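Local coordinates for protein ATP phosphoribosyltransferase regulatory subunit (Thermotoga maritima, PDB 1USY) that probably supports the first step of histidine biosynthesis and may let histidine exert feedback control over ATP phosphoribosyltransferase activity, at residues D105-L110 and L206-F211; E111-S116 and F239-T244; T57-R62 and G254-N259. All coordinates share one frame; numbering follows the deposited sequence.

Overall arrangement
All three contacts are mainly apolar and lack hydrogen bonds between their segments, but they differ in depth. Contact 2 is the core one, with four buried residues filling the space between helix 103-120 and strand 237-243. Contact 1 uses an earlier part of the same helix against helix 199-215 and is only partly buried; Leu110 and Phe239 touch where the two contacts adjoin. Contact 3, also partly buried, lies about 20 Å from contact 1 and 21 Å from contact 2, centre to centre, and joins helix 54-63 to the end of strand 248-257, the sheet neighbour of strand 237-243. A probable hydrogen bond from Ser106 to Glu255 ties contact 1 to contact 3.

Contact 1. Residues D105-L110 and L206-F211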
loop_
_atom_site.group_PDB
_atom_site.type_symbol
_atom_site.label_atom_id
_atom_site.label_comp_id
_atom_site.label_asym_id
_atom_site.label_seq_id
_atom_site.Cartn_x
_atom_site.Cartn_y
_atom_site.Cartn_z
ATOM N N ASP B 105 36.788 17.328 18.585
ATOM C CA ASP B 105 35.506 16.614 18.614
ATOM C C ASP B 105 35.444 15.485 17.601
ATOM O O ASP B 105 34.932 14.409 17.919
ATOM C CB ASP B 105 34.350 17.571 18.406
ATOM C CG ASP B 105 34.032 18.334 19.648
ATOM O OD1 ASP B 105 33.916 17.696 20.710
ATOM O OD2 ASP B 105 33.904 19.568 19.677
ATOM N N SER B 106 35.983 15.731 16.400
ATOM C CA SER B 106 36.035 14.729 15.350
ATOM C C SER B 106 36.991 13.649 15.762
ATOM O O SER B 106 36.705 12.468 15.564
ATOM C CB SER B 106 36.498 15.315 14.017
ATOM O OG SER B 106 35.724 16.419 13.632
ATOM N N LEU B 107 38.133 14.044 16.322
ATOM C CA LEU B 107 39.111 13.058 16.811
ATOM C C LEU B 107 38.587 12.080 17.877
ATOM O O LEU B 107 38.889 10.898 17.814
ATOM C CB LEU B 107 40.396 13.732 17.271
ATOM C CG LEU B 107 41.014 14.674 16.220
ATOM C CD1 LEU B 107 41.977 15.695 16.868
ATOM C CD2 LEU B 107 41.694 13.887 15.102
ATOM N N GLU B 108 37.775 12.574 18.814
ATOM C CA GLU B 108 37.118 11.757 19.824
ATOM C C GLU B 108 36.205 10.709 19.181
ATOM O O GLU B 108 36.232 9.532 19.570
ATOM C CB GLU B 108 36.351 12.650 20.803
ATOM C CG GLU B 108 35.378 11.914 21.708
ATOM C CD GLU B 108 35.205 12.586 23.052
ATOM O OE1 GLU B 108 36.139 12.514 23.883
ATOM O OE2 GLU B 108 34.132 13.174 23.291
ATOM N N VAL B 109 35.413 11.118 18.193
ATOM C CA VAL B 109 34.622 10.148 17.422
ATOM C C VAL B 109 35.544 9.109 16.799
ATOM O O VAL B 109 35.403 7.924 17.059
ATOM C CB VAL B 109 33.746 10.807 16.340
ATOM C CG1 VAL B 109 33.052 9.715 15.465
ATOM C CG2 VAL B 109 32.730 11.771 16.985
ATOM N N LEU B 110 36.523 9.562 16.027
ATOM C CA LEU B 110 37.440 8.651 15.356
ATOM C C LEU B 110 38.014 7.677 16.342
ATOM O O LEU B 110 38.163 6.495 16.047
ATOM C CB LEU B 110 38.607 9.416 14.747
ATOM C CG LEU B 110 38.586 9.706 13.250
ATOM C CD1 LEU B 110 39.927 10.224 12.937
ATOM C CD2 LEU B 110 38.260 8.484 12.437
ATOM N N LEU B 206 46.876 16.211 8.763
ATOM C CA LEU B 206 48.085 15.994 9.541
ATOM C C LEU B 206 47.786 15.684 10.995
ATOM O O LEU B 206 48.471 14.890 11.630
ATOM C CB LEU B 206 48.984 17.238 9.495
ATOM C CG LEU B 206 50.124 17.457 8.486
ATOM C CD1 LEU B 206 50.888 18.769 8.828
ATOM C CD2 LEU B 206 51.104 16.298 8.449
ATOM N N SER B 207 46.772 16.333 11.535
ATOM C CA SER B 207 46.470 16.175 12.954
ATOM C C SER B 207 45.705 14.860 13.167
ATOM O O SER B 207 45.894 14.173 14.180
ATOM C CB SER B 207 45.708 17.396 13.481
ATOM O OG SER B 207 44.953 17.056 14.640
ATOM N N ALA B 208 44.860 14.506 12.198
ATOM C CA ALA B 208 44.139 13.231 12.237
ATOM C C ALA B 208 45.132 12.061 12.117
ATOM O O ALA B 208 45.244 11.243 13.028
ATOM C CB ALA B 208 43.031 13.178 11.135
ATOM N N SER B 209 45.855 11.996 11.002
ATOM C CA SER B 209 46.942 11.020 10.798
ATOM C C SER B 209 47.802 10.824 12.056
ATOM O O SER B 209 47.983 9.689 12.507
ATOM C CB SER B 209 47.862 11.503 9.683
ATOM O OG SER B 209 47.163 11.531 8.460
ATOM N N SER B 210 48.304 11.928 12.599
ATOM C CA SER B 210 49.138 11.916 13.808
ATOM C C SER B 210 48.404 11.282 14.967
ATOM O O SER B 210 48.864 10.310 15.574
ATOM C CB SER B 210 49.501 13.336 14.230
ATOM O OG SER B 210 50.744 13.707 13.670
ATOM N N PHE B 211 47.269 11.846 15.258
ATOM C CA PHE B 211 46.458 11.375 16.358
ATOM C C PHE B 211 46.265 9.852 16.269
ATOM O O PHE B 211 46.511 9.119 17.230
ATOM C CB PHE B 211 45.094 12.058 16.355
ATOM C CG PHE B 211 44.210 11.574 17.498
ATOM C CD1 PHE B 211 43.274 10.571 17.265
ATOM C CD2 PHE B 211 44.339 12.136 18.777
ATOM C CE1 PHE B 211 42.463 10.118 18.305
ATOM C CE2 PHE B 211 43.527 11.683 19.820
ATOM C CZ PHE B 211 42.588 10.673 19.584
#
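Leu107 projects from helix 103-120 against Ser207, Ala208 and Phe211 of helix 199-215, and the contact is mainly apolar in character. The aliphatic part rests on the two leucine methyls, which divide the work: CD2 settles against the backbone of Ala208, 3.8 Å from its CA, and also lies 4.2 Å from Ala208 CB and 4.1 Å from Phe211 CB. Leu107 CD1 comes within 4.0 Å of Ser207 OG, a van der Waals contact with no bond. The small residue at 208 lets the leucine methyl reach the helix backbone.

The two helices run in the same general sense, their short axes 10.8 Å apart at closest approach and crossing at -35°, side by side against the sheet of a class II aminoacyl-tRNA synthetase-like domain. Leu110 touches Phe239 and Ala208 touches Leu237, both on strand 237-243.

The aromatic part is a CH-pi contact. Phe211 CG stands anti to the backbone N (chi1 180°), carrying the ring across to helix 103-120, where Leu107 CB sits over one face, 4.2 Å from the centroid and almost exactly on the ring normal. Phe211 CE1 also comes within 3.7 Å of Leu107 O. The side chains of Leu107 and Phe211 pass each other in opposite directions, and the phenyl ring reaches on to the next turn, against Glu111.

Contact 2. Residues E111-S116 and F239-T244; sequences EIIVES and FTIYDT
Ile113 and Val114, on helix 103-120, meet Phe239 and Ile241, alternate residues of strand 237-243, through methyls and the Phe239 ring, without any polar bond across. Among the aliphatic contacts, CD1 of Ile241 is the common point: it lies 3.9 Å from Ile113 CG2 and equally 3.9 Å from Val114 CG2, so the end of one strand side chain fits against two consecutive helix residues. Val114 and Ile241 cross at about a right angle.

Ile113 CG2 also makes the aromatic contact, 3.8 Å from Phe239 CE1. Ile113 has CG2 anti to the backbone N, which sends this methyl to the strand while the CG1 branch leads away from it; the Ile113 side chain also packs on Phe12 of helix 6-16.

Helix 103-120 connects strands 86-98 and 125-131 and lies over the large mixed sheet, almost parallel to strand 237-243 here (8°), as in the catalytic-domain fold of class II aminoacyl-tRNA synthetases. The sheet continues the packing surface: Ala251 touches both Ile113 and Ile241, Val127 touches Val114, and Ile129 touches Phe239.

Within the helix, Ser116 OG donates to Ile112 O at 2.7 Å, with a C=O...O angle of 143° and the hydroxyl 37° out of the carbonyl plane; Ser116 N reaches the same oxygen from the opposite face, so one residue grips it twice.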
loop_
_atom_site.group_PDB
_atom_site.type_symbol
_atom_site.label_atom_id
_atom_site.label_comp_id
_atom_site.label_asym_id
_atom_site.label_seq_id
_atom_site.Cartn_x
_atom_site.Cartn_y
_atom_site.Cartn_z
ATOM N N GLU B 111 38.338 8.169 17.523
ATOM C CA GLU B 111 39.121 7.375 18.424
ATOM C C GLU B 111 38.290 6.194 18.893
ATOM O O GLU B 111 38.778 5.063 18.886
ATOM C CB GLU B 111 39.740 8.239 19.527
ATOM C CG GLU B 111 39.294 7.960 20.951
ATOM C CD GLU B 111 39.785 6.623 21.454
ATOM O OE1 GLU B 111 41.005 6.354 21.299
ATOM O OE2 GLU B 111 38.949 5.839 21.980
ATOM N N ILE B 112 37.019 6.437 19.211
ATOM C CA ILE B 112 36.089 5.357 19.568
ATOM C C ILE B 112 35.795 4.368 18.405
ATOM O O ILE B 112 35.869 3.165 18.611
ATOM C CB ILE B 112 34.784 5.944 20.137
ATOM C CG1 ILE B 112 35.073 6.781 21.361
ATOM C CG2 ILE B 112 33.774 4.867 20.477
ATOM C CD1 ILE B 112 33.911 7.656 21.746
ATOM N N ILE B 113 35.482 4.872 17.213
ATOM C CA ILE B 113 35.169 4.005 16.080
ATOM C C ILE B 113 36.397 3.145 15.742
ATOM O O ILE B 113 36.287 1.931 15.620
ATOM C CB ILE B 113 34.684 4.806 14.814
ATOM C CG1 ILE B 113 33.304 5.464 14.967
ATOM C CG2 ILE B 113 34.606 3.888 13.595
ATOM C CD1 ILE B 113 32.477 5.000 16.064
ATOM N N VAL B 114 37.563 3.773 15.601
ATOM C CA VAL B 114 38.786 3.034 15.273
ATOM C C VAL B 114 39.091 2.010 16.365
ATOM O O VAL B 114 39.316 0.823 16.057
ATOM C CB VAL B 114 40.027 3.975 15.072
ATOM C CG1 VAL B 114 41.356 3.198 15.074
ATOM C CG2 VAL B 114 39.890 4.812 13.805
ATOM N N GLU B 115 39.124 2.451 17.629
ATOM C CA GLU B 115 39.427 1.522 18.728
ATOM C C GLU B 115 38.435 0.361 18.726
ATOM O O GLU B 115 38.842 -0.815 18.925
ATOM C CB GLU B 115 39.401 2.195 20.087
ATOM C CG GLU B 115 39.636 1.226 21.228
ATOM C CD GLU B 115 39.525 1.876 22.579
ATOM O OE1 GLU B 115 39.588 3.110 22.656
ATOM O OE2 GLU B 115 39.385 1.152 23.585
ATOM N N SER B 116 37.160 0.690 18.483
ATOM C CA SER B 116 36.120 -0.324 18.372
ATOM C C SER B 116 36.375 -1.279 17.222
ATOM O O SER B 116 36.162 -2.485 17.351
ATOM C CB SER B 116 34.736 0.307 18.212
ATOM O OG SER B 116 34.418 1.028 19.386
ATOM N N PHE B 239 36.374 9.477 6.788
ATOM C CA PHE B 239 37.147 8.279 7.052
ATOM C C PHE B 239 36.361 7.007 6.660
ATOM O O PHE B 239 35.140 6.961 6.776
ATOM C CB PHE B 239 37.594 8.236 8.517
ATOM C CG PHE B 239 36.488 7.840 9.464
ATOM C CD1 PHE B 239 36.270 6.504 9.782
ATOM C CD2 PHE B 239 35.660 8.785 10.009
ATOM C CE1 PHE B 239 35.275 6.137 10.637
ATOM C CE2 PHE B 239 34.676 8.417 10.855
ATOM C CZ PHE B 239 34.484 7.093 11.183
ATOM N N THR B 240 37.083 6.010 6.154
ATOM C CA THR B 240 36.558 4.670 5.962
ATOM C C THR B 240 37.476 3.659 6.658
ATOM O O THR B 240 38.667 3.931 6.858
ATOM C CB THR B 240 36.431 4.386 4.456
ATOM O OG1 THR B 240 37.669 4.715 3.801
ATOM C CG2 THR B 240 35.419 5.361 3.812
ATOM N N ILE B 241 36.937 2.519 7.086
ATOM C CA ILE B 241 37.784 1.499 7.755
ATOM C C ILE B 241 37.592 0.144 7.099
ATOM O O ILE B 241 36.432 -0.282 6.867
ATOM C CB ILE B 241 37.515 1.401 9.277
ATOM C CG1 ILE B 241 37.663 2.740 9.964
ATOM C CG2 ILE B 241 38.521 0.511 9.944
ATOM C CD1 ILE B 241 37.612 2.616 11.489
ATOM N N TYR B 242 38.714 -0.501 6.762
ATOM C CA TYR B 242 38.676 -1.817 6.123
ATOM C C TYR B 242 39.337 -2.892 7.014
ATOM O O TYR B 242 40.361 -2.656 7.710
ATOM C CB TYR B 242 39.307 -1.806 4.722
ATOM C CG TYR B 242 38.844 -0.694 3.807
ATOM C CD1 TYR B 242 39.342 0.607 3.956
ATOM C CD2 TYR B 242 37.912 -0.920 2.794
ATOM C CE1 TYR B 242 38.948 1.617 3.136
ATOM C CE2 TYR B 242 37.484 0.158 1.948
ATOM C CZ TYR B 242 38.008 1.415 2.145
ATOM O OH TYR B 242 37.636 2.519 1.361
ATOM N N ASP B 243 38.741 -4.073 7.008
ATOM C CA ASP B 243 39.382 -5.202 7.664
ATOM C C ASP B 243 40.046 -6.050 6.578
ATOM O O ASP B 243 39.369 -6.503 5.700
ATOM C CB ASP B 243 38.372 -6.011 8.466
ATOM C CG ASP B 243 38.956 -7.296 9.019
ATOM O OD1 ASP B 243 40.114 -7.273 9.526
ATOM O OD2 ASP B 243 38.326 -8.387 9.000
ATOM N N THR B 244 41.370 -6.230 6.639
ATOM C CA THR B 244 42.060 -7.029 5.651
ATOM C C THR B 244 41.678 -8.500 5.826
ATOM O O THR B 244 41.753 -9.261 4.884
ATOM C CB THR B 244 43.628 -6.820 5.662
ATOM O OG1 THR B 244 44.192 -7.122 6.950
ATOM C CG2 THR B 244 43.972 -5.387 5.484
#

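Contact 3. Residues T57-R62 and G254-N259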
loop_
_atom_site.group_PDB
_atom_site.type_symbol
_atom_site.label_atom_id
_atom_site.label_comp_id
_atom_site.label_asym_id
_atom_site.label_seq_id
_atom_site.Cartn_x
_atom_site.Cartn_y
_atom_site.Cartn_z
ATOM N N THR B 57 18.426 10.631 10.827
ATOM C CA THR B 57 17.511 10.370 11.934
ATOM C C THR B 57 17.817 11.160 13.204
ATOM O O THR B 57 16.929 11.727 13.801
ATOM C CB THR B 57 17.512 8.870 12.251
ATOM O OG1 THR B 57 16.753 8.188 11.250
ATOM C CG2 THR B 57 16.770 8.597 13.554
ATOM N N VAL B 58 19.062 11.164 13.642
ATOM C CA VAL B 58 19.385 11.834 14.881
ATOM C C VAL B 58 19.099 13.307 14.659
ATOM O O VAL B 58 18.615 13.998 15.548
ATOM C CB VAL B 58 20.841 11.550 15.295
ATOM C CG1 VAL B 58 21.309 12.483 16.395
ATOM C CG2 VAL B 58 21.001 10.068 15.726
ATOM N N LEU B 59 19.319 13.766 13.432
ATOM C CA LEU B 59 19.140 15.175 13.094
ATOM C C LEU B 59 17.710 15.681 13.054
ATOM O O LEU B 59 17.485 16.831 13.409
ATOM C CB LEU B 59 19.849 15.530 11.796
ATOM C CG LEU B 59 21.160 16.261 12.077
ATOM C CD1 LEU B 59 22.153 15.942 11.006
ATOM C CD2 LEU B 59 20.887 17.751 12.132
ATOM N N ASN B 60 16.762 14.849 12.613
ATOM C CA ASN B 60 15.350 15.194 12.720
ATOM C C ASN B 60 14.909 15.319 14.170
ATOM O O ASN B 60 14.257 16.284 14.530
ATOM C CB ASN B 60 14.453 14.180 11.999
ATOM C CG ASN B 60 14.377 14.418 10.500
ATOM O OD1 ASN B 60 14.365 15.570 10.021
ATOM N ND2 ASN B 60 14.331 13.323 9.740
ATOM N N HIS B 61 15.291 14.349 14.999
ATOM C CA HIS B 61 14.909 14.324 16.414
ATOM C C HIS B 61 15.465 15.447 17.278
ATOM O O HIS B 61 14.925 15.741 18.330
ATOM C CB HIS B 61 15.278 12.985 17.019
ATOM C CG HIS B 61 14.417 11.868 16.528
ATOM N ND1 HIS B 61 13.852 10.939 17.371
ATOM C CD2 HIS B 61 14.010 11.540 15.279
ATOM C CE1 HIS B 61 13.142 10.079 16.659
ATOM N NE2 HIS B 61 13.229 10.419 15.388
ATOM N N ARG B 62 16.569 16.038 16.835
ATOM C CA ARG B 62 17.116 17.263 17.394
ATOM C C ARG B 62 16.166 18.445 17.126
ATOM O O ARG B 62 15.916 19.260 18.020
ATOM C CB ARG B 62 18.495 17.516 16.768
ATOM C CG ARG B 62 19.320 18.614 17.423
ATOM C CD ARG B 62 20.676 18.888 16.754
ATOM N NE ARG B 62 20.757 20.305 16.417
ATOM C CZ ARG B 62 21.565 21.193 16.993
ATOM N NH1 ARG B 62 22.426 20.840 17.939
ATOM N NH2 ARG B 62 21.520 22.459 16.605
ATOM N N GLY B 254 32.516 10.880 9.285
ATOM C CA GLY B 254 33.049 12.138 8.798
ATOM C C GLY B 254 32.417 13.404 9.305
ATOM O O GLY B 254 31.407 13.389 9.975
ATOM N N GLU B 255 33.047 14.525 8.982
ATOM C CA GLU B 255 32.498 15.842 9.262
ATOM C C GLU B 255 31.461 16.237 8.201
ATOM O O GLU B 255 31.598 15.900 7.017
ATOM C CB GLU B 255 33.625 16.857 9.310
ATOM C CG GLU B 255 34.556 16.651 10.498
ATOM C CD GLU B 255 35.780 17.578 10.505
ATOM O OE1 GLU B 255 36.362 17.776 11.587
ATOM O OE2 GLU B 255 36.187 18.086 9.440
ATOM N N TYR B 256 30.429 16.961 8.642
ATOM C CA TYR B 256 29.335 17.395 7.775
ATOM C C TYR B 256 28.756 18.700 8.261
ATOM O O TYR B 256 28.909 19.072 9.428
ATOM C CB TYR B 256 28.221 16.349 7.724
ATOM C CG TYR B 256 27.724 15.915 9.090
ATOM C CD1 TYR B 256 26.639 16.558 9.690
ATOM C CD2 TYR B 256 28.343 14.862 9.789
ATOM C CE1 TYR B 256 26.174 16.168 10.950
ATOM C CE2 TYR B 256 27.890 14.474 11.057
ATOM C CZ TYR B 256 26.795 15.139 11.624
ATOM O OH TYR B 256 26.302 14.778 12.846
ATOM N N THR B 257 28.068 19.377 7.347
ATOM C CA THR B 257 27.336 20.608 7.634
ATOM C C THR B 257 25.850 20.464 7.283
ATOM O O THR B 257 25.509 20.044 6.169
ATOM C CB THR B 257 27.960 21.759 6.834
ATOM O OG1 THR B 257 29.293 21.961 7.297
ATOM C CG2 THR B 257 27.297 23.074 7.159
ATOM N N VAL B 258 24.964 20.805 8.220
ATOM C CA VAL B 258 23.525 20.916 7.900
ATOM C C VAL B 258 23.018 22.288 8.291
ATOM O O VAL B 258 22.670 22.527 9.445
ATOM C CB VAL B 258 22.616 19.803 8.547
ATOM C CG1 VAL B 258 21.221 19.791 7.893
ATOM C CG2 VAL B 258 23.256 18.414 8.460
ATOM N N ASN B 259 22.974 23.182 7.306
ATOM C CA ASN B 259 22.562 24.577 7.509
ATOM C C ASN B 259 23.338 25.328 8.607
ATOM O O ASN B 259 22.824 25.525 9.718
ATOM C CB ASN B 259 21.047 24.645 7.769
ATOM C CG ASN B 259 20.239 24.017 6.649
ATOM O OD1 ASN B 259 19.962 24.657 5.623
ATOM N ND2 ASN B 259 19.873 22.756 6.828
#
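The Tyr256 ring, the flat group of this contact, is met by the CD1 methyl of Leu59, which comes within 4.0 Å of Tyr256 CE1. The two side chains pass each other in opposite directions, and the leucine methyl meets the ring at CE1, next to the carbon that bears the hydroxyl. Tyr256 CG lies between the backbone N and the carbonyl carbon (chi1 52°), a setting that carries the ring out from strand 248-257 on the side of helix 54-63. The phenol end is held from beyond the two segments, because OH hydrogen-bonds to Glu96 of strand 86-98; this bond limits how far the ring can shift, while Val98 of the same strand also packs against the tyrosine.

The purely aliphatic part is a meeting of ends. Leu59 CD1 and Val258 CG2 approach tip to tip at 3.7 Å, so a single leucine methyl bridges two residues of 254-259, Tyr256 and Val258. Val258 has CG1 anti to the backbone N (chi1 -166°), leaving CG2 as the branch that reaches the helix.

Strand 248-257 belongs to the large sheet of the class II aminoacyl-tRNA synthetase-like domain, paired with strands 237-243 and 262-269, and Leu59 packs where it runs out into the following turn. Helix 54-63 also packs on strands 71-83 and 86-98 of the same sheet, Val58 touching Ile71, Val73 and Glu96.

Beside the contact, Arg62 makes salt bridges with Asp68 and Glu261, and Val58 and His61 pack on Met1 of the second subunit.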